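Local coordinates for melanin biosynthesis protein TyrA, putative (Shewanella oneidensis, PDB 2IIZ) that binds heme b and probably acts as a dye-decolorizing peroxidase, at residues Val183-His188 with Leu251-Leu256. Residues are numbered along the deposited sequence; the frame is centred on the assembly and turned at random.
Sequences VQKYAH and LKEQGL. With HEM (protoporphyrin IX containing Fe), chain C.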
ATOM      1  N   VAL A 183      -1.236 -19.591   5.726  1.00 32.46           N
ATOM      2  CA  VAL A 183      -1.588 -18.204   5.528  1.00 34.96           C
ATOM      3  C   VAL A 183      -3.118 -18.109   5.463  1.00 35.63           C
ATOM      4  O   VAL A 183      -3.772 -18.856   4.707  1.00 36.80           O
ATOM      5  CB  VAL A 183      -0.929 -17.696   4.244  1.00 35.64           C
ATOM      6  CG1 VAL A 183      -1.201 -16.226   4.024  1.00 38.77           C
ATOM      7  CG2 VAL A 183       0.578 -17.971   4.284  1.00 35.01           C
ATOM      8  N   GLN A 184      -3.679 -17.204   6.266  1.00 34.55           N
ATOM      9  CA  GLN A 184      -5.104 -16.898   6.221  1.00 34.64           C
ATOM     10  C   GLN A 184      -5.240 -15.400   6.071  1.00 34.14           C
ATOM     11  O   GLN A 184      -4.755 -14.658   6.912  1.00 33.86           O
ATOM     12  CB  GLN A 184      -5.808 -17.324   7.512  1.00 32.88           C
ATOM     13  CG  GLN A 184      -5.842 -18.822   7.780  1.00 39.27           C
ATOM     14  CD  GLN A 184      -6.892 -19.182   8.833  1.00 38.14           C
ATOM     15  OE1 GLN A 184      -6.628 -19.111  10.038  1.00 33.83           O
ATOM     16  NE2 GLN A 184      -8.092 -19.558   8.377  1.00 28.93           N
ATOM     17  N   LYS A 185      -5.892 -14.957   5.005  1.00 33.58           N
ATOM     18  CA  LYS A 185      -6.217 -13.544   4.857  1.00 32.91           C
ATOM     19  C   LYS A 185      -7.530 -13.287   5.589  1.00 34.39           C
ATOM     20  O   LYS A 185      -8.597 -13.687   5.101  1.00 32.54           O
ATOM     21  CB  LYS A 185      -6.372 -13.143   3.383  1.00 32.83           C
ATOM     22  CG  LYS A 185      -6.552 -11.613   3.195  1.00 32.88           C
ATOM     23  CD  LYS A 185      -6.587 -11.196   1.735  1.00 31.97           C
ATOM     24  CE  LYS A 185      -7.965 -11.375   1.119  1.00 37.43           C
ATOM     25  NZ  LYS A 185      -8.029 -10.820  -0.269  1.00 37.56           N
ATOM     26  N   TYR A 186      -7.432 -12.628   6.753  1.00 34.69           N
ATOM     27  CA  TYR A 186      -8.585 -12.276   7.588  1.00 33.73           C
ATOM     28  C   TYR A 186      -9.080 -10.854   7.288  1.00 35.37           C
ATOM     29  O   TYR A 186      -8.353  -9.869   7.472  1.00 33.59           O
ATOM     30  CB  TYR A 186      -8.250 -12.400   9.078  1.00 31.49           C
ATOM     31  CG  TYR A 186      -8.259 -13.816   9.652  1.00 29.70           C
ATOM     32  CD1 TYR A 186      -9.413 -14.369  10.150  1.00 29.82           C
ATOM     33  CD2 TYR A 186      -7.112 -14.579   9.701  1.00 24.74           C
ATOM     34  CE1 TYR A 186      -9.437 -15.670  10.689  1.00 31.56           C
ATOM     35  CE2 TYR A 186      -7.113 -15.887  10.234  1.00 33.15           C
ATOM     36  CZ  TYR A 186      -8.284 -16.419  10.726  1.00 32.90           C
ATOM     37  OH  TYR A 186      -8.311 -17.694  11.254  1.00 37.47           O
ATOM     38  N   ALA A 187     -10.327 -10.768   6.826  1.00 36.99           N
ATOM     39  CA  ALA A 187     -11.011  -9.504   6.593  1.00 36.90           C
ATOM     40  C   ALA A 187     -11.840  -9.183   7.849  1.00 37.64           C
ATOM     41  O   ALA A 187     -12.813  -9.871   8.153  1.00 35.47           O
ATOM     42  CB  ALA A 187     -11.910  -9.608   5.369  1.00 35.51           C
ATOM     43  N   HIS A 188     -11.442  -8.140   8.574  1.00 37.32           N
ATOM     44  CA  HIS A 188     -12.106  -7.770   9.811  1.00 36.85           C
ATOM     45  C   HIS A 188     -13.358  -6.978   9.452  1.00 37.97           C
ATOM     46  O   HIS A 188     -13.373  -6.254   8.448  1.00 36.38           O
ATOM     47  CB  HIS A 188     -11.198  -6.880  10.685  1.00 37.76           C
ATOM     48  CG  HIS A 188      -9.993  -7.569  11.242  1.00 33.18           C
ATOM     49  ND1 HIS A 188      -9.745  -8.912  11.063  1.00 34.37           N
ATOM     50  CD2 HIS A 188      -8.971  -7.094  11.996  1.00 34.25           C
ATOM     51  CE1 HIS A 188      -8.612  -9.233  11.673  1.00 33.22           C
ATOM     52  NE2 HIS A 188      -8.125  -8.148  12.250  1.00 31.04           N
ATOM     53  N   LEU A 251      -9.499   0.573   2.488  1.00 36.96           N
ATOM     54  CA  LEU A 251     -10.906   0.805   2.814  1.00 38.37           C
ATOM     55  C   LEU A 251     -11.786  -0.312   2.268  1.00 40.71           C
ATOM     56  O   LEU A 251     -12.572  -0.866   3.016  1.00 43.00           O
ATOM     57  CB  LEU A 251     -11.414   2.177   2.322  1.00 38.45           C
ATOM     58  CG  LEU A 251     -10.894   3.470   2.988  1.00 38.28           C
ATOM     59  CD1 LEU A 251     -11.623   4.689   2.450  1.00 40.48           C
ATOM     60  CD2 LEU A 251     -11.036   3.438   4.499  1.00 40.94           C
ATOM     61  N   LYS A 252     -11.658  -0.641   0.981  1.00 41.45           N
ATOM     62  CA  LYS A 252     -12.399  -1.779   0.378  1.00 42.04           C
ATOM     63  C   LYS A 252     -12.386  -3.040   1.263  1.00 38.65           C
ATOM     64  O   LYS A 252     -13.425  -3.680   1.482  1.00 37.36           O
ATOM     65  CB  LYS A 252     -11.811  -2.142  -0.994  1.00 42.96           C
ATOM     66  CG  LYS A 252     -12.231  -1.197  -2.135  1.00 51.49           C
ATOM     67  N   GLU A 253     -11.207  -3.387   1.770  1.00 36.45           N
ATOM     68  CA  GLU A 253     -11.047  -4.596   2.597  1.00 35.73           C
ATOM     69  C   GLU A 253      -9.757  -4.508   3.410  1.00 34.97           C
ATOM     70  O   GLU A 253      -8.705  -4.082   2.899  1.00 33.40           O
ATOM     71  CB  GLU A 253     -11.048  -5.824   1.663  1.00 37.18           C
ATOM     72  CG  GLU A 253     -10.636  -7.173   2.245  1.00 37.31           C
ATOM     73  CD  GLU A 253     -10.374  -8.205   1.136  1.00 33.59           C
ATOM     74  OE1 GLU A 253     -11.317  -8.552   0.403  1.00 32.95           O
ATOM     75  OE2 GLU A 253      -9.225  -8.671   0.996  1.00 32.26           O
ATOM     76  N   GLN A 254      -9.844  -4.906   4.680  1.00 34.34           N
ATOM     77  CA  GLN A 254      -8.736  -4.767   5.606  1.00 32.59           C
ATOM     78  C   GLN A 254      -8.840  -5.686   6.819  1.00 32.57           C
ATOM     79  O   GLN A 254      -9.926  -5.937   7.353  1.00 35.11           O
ATOM     80  CB  GLN A 254      -8.652  -3.332   6.087  1.00 32.96           C
ATOM     81  CG  GLN A 254      -9.768  -2.888   7.026  1.00 31.13           C
ATOM     82  CD  GLN A 254      -9.699  -1.395   7.256  1.00 31.77           C
ATOM     83  OE1 GLN A 254      -8.801  -0.914   7.913  1.00 27.64           O
ATOM     84  NE2 GLN A 254     -10.643  -0.667   6.712  1.00 26.35           N
ATOM     85  N   GLY A 255      -7.706  -6.186   7.261  1.00 31.54           N
ATOM     86  CA  GLY A 255      -7.699  -7.070   8.419  1.00 34.62           C
ATOM     87  C   GLY A 255      -6.289  -7.493   8.729  1.00 34.72           C
ATOM     88  O   GLY A 255      -5.396  -6.670   8.682  1.00 31.19           O
ATOM     89  N   LEU A 256      -6.136  -8.781   9.044  1.00 35.71           N
ATOM     90  CA  LEU A 256      -4.882  -9.391   9.405  1.00 36.32           C
ATOM     91  C   LEU A 256      -4.464 -10.408   8.359  1.00 37.56           C
ATOM     92  O   LEU A 256      -5.259 -11.263   7.934  1.00 38.20           O
ATOM     93  CB  LEU A 256      -4.995 -10.137  10.752  1.00 36.82           C
ATOM     94  CG  LEU A 256      -3.660 -10.597  11.342  1.00 35.27           C
ATOM     95  CD1 LEU A 256      -2.913  -9.398  11.832  1.00 39.80           C
ATOM     96  CD2 LEU A 256      -3.793 -11.613  12.470  1.00 42.71           C
TER
HETATM   97  CHA HEM C 400      -2.543 -14.549  20.515  1.00 32.19           C
HETATM   98  CHB HEM C 400      -4.931 -11.665  17.484  1.00 28.51           C
HETATM   99  CHC HEM C 400      -5.706 -15.325  14.503  1.00 30.85           C
HETATM  100  CHD HEM C 400      -2.871 -18.088  17.211  1.00 30.50           C
HETATM  101  C1A HEM C 400      -3.154 -13.451  19.968  1.00 37.29           C
HETATM  102  C2A HEM C 400      -3.249 -12.148  20.591  1.00 29.86           C
HETATM  103  C3A HEM C 400      -3.917 -11.358  19.731  1.00 30.40           C
HETATM  104  C4A HEM C 400      -4.246 -12.135  18.566  1.00 28.44           C
HETATM  105  CMA HEM C 400      -4.291  -9.878  19.912  1.00 30.12           C
HETATM  106  CAA HEM C 400      -2.677 -11.775  21.980  1.00 33.95           C
HETATM  107  CBA HEM C 400      -1.236 -11.235  21.885  1.00 34.73           C
HETATM  108  CGA HEM C 400      -0.242 -12.359  21.693  1.00 34.44           C
HETATM  109  O1A HEM C 400       0.305 -12.521  20.563  1.00 25.83           O
HETATM  110  O2A HEM C 400       0.021 -13.109  22.673  1.00 35.77           O
HETATM  111  C1B HEM C 400      -5.356 -12.414  16.431  1.00 21.14           C
HETATM  112  C2B HEM C 400      -6.157 -11.914  15.334  1.00 25.79           C
HETATM  113  C3B HEM C 400      -6.372 -12.940  14.502  1.00 28.26           C
HETATM  114  C4B HEM C 400      -5.711 -14.095  15.059  1.00 27.03           C
HETATM  115  CMB HEM C 400      -6.630 -10.446  15.228  1.00 34.93           C
HETATM  116  CAB HEM C 400      -7.154 -12.988  13.180  1.00 30.78           C
HETATM  117  CBB HEM C 400      -8.240 -12.249  13.002  1.00 39.88           C
HETATM  118  C1C HEM C 400      -5.021 -16.389  15.001  1.00 28.02           C
HETATM  119  C2C HEM C 400      -5.036 -17.703  14.416  1.00 30.05           C
HETATM  120  C3C HEM C 400      -4.249 -18.482  15.164  1.00 30.86           C
HETATM  121  C4C HEM C 400      -3.720 -17.659  16.235  1.00 24.42           C
HETATM  122  CMC HEM C 400      -5.848 -18.050  13.158  1.00 32.43           C
HETATM  123  CAC HEM C 400      -3.918 -19.976  14.983  1.00 35.17           C
HETATM  124  CBC HEM C 400      -4.417 -20.754  14.013  1.00 37.61           C
HETATM  125  C1D HEM C 400      -2.500 -17.395  18.331  1.00 31.64           C
HETATM  126  C2D HEM C 400      -1.596 -17.896  19.332  1.00 32.26           C
HETATM  127  C3D HEM C 400      -1.493 -16.791  20.366  1.00 36.95           C
HETATM  128  C4D HEM C 400      -2.347 -15.740  19.877  1.00 36.39           C
HETATM  129  CMD HEM C 400      -0.895 -19.271  19.343  1.00 36.77           C
HETATM  130  CAD HEM C 400      -0.671 -16.773  21.665  1.00 36.72           C
HETATM  131  CBD HEM C 400      -1.591 -17.189  22.800  1.00 36.79           C
HETATM  132  CGD HEM C 400      -0.835 -17.497  24.071  1.00 39.04           C
HETATM  133  O1D HEM C 400      -0.896 -16.656  25.020  1.00 41.41           O
HETATM  134  O2D HEM C 400      -0.185 -18.573  24.124  1.00 26.96           O
HETATM  135  NA  HEM C 400      -3.772 -13.418  18.731  1.00 23.70           N
HETATM  136  NB  HEM C 400      -5.095 -13.753  16.236  1.00 29.20           N
HETATM  137  NC  HEM C 400      -4.209 -16.377  16.111  1.00 24.03           N
HETATM  138  ND  HEM C 400      -2.922 -16.127  18.681  1.00 34.86           N
HETATM  139 FE   HEM C 400      -4.180 -14.946  17.535  1.00 31.37          FE
HETATM  140  O   HOH W   1     -12.668  -5.219   5.847  1.00 43.71           O
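G255 CA packs over one face of the H188 ring, 3.7 Å from its centroid, a CH-pi contact, and L256 N sits over the same face nearer the rim. At the Y186 ring, the L256 O comes near the plane at the edge, and the vinyl carbons CAB and CBB of the heme lie over one face. Backbone bonds join strands 179-188 and 254-262 of the antiparallel sheet: Y186 N to L256 O at 2.8 Å, L256 N back to Y186 O, and H188 N to Q254 O at 2.9 Å. G255 CA also approaches Y186 O at 3.0 Å, a CA-H...O contact that the lack of a side chain allows. K185 bends at chi3 (83°) to bring NZ 2.8 Å from E253 OE2, a salt bridge that uses the syn lone pair of that oxygen, which Y248 OH also binds. L256 CD2 reaches heme C3B at 3.5 Å. Both imidazole nitrogens of H188 are engaged, ND1 with T291 OG1 and NE2 with D146 OD1. Those two bonds fix the ring's rotation and hold H188 CE1 against the heme vinyl, 3.3 Å from CBB, while the backbone ladder keeps Y186 and L256 in place along the same pocket wall.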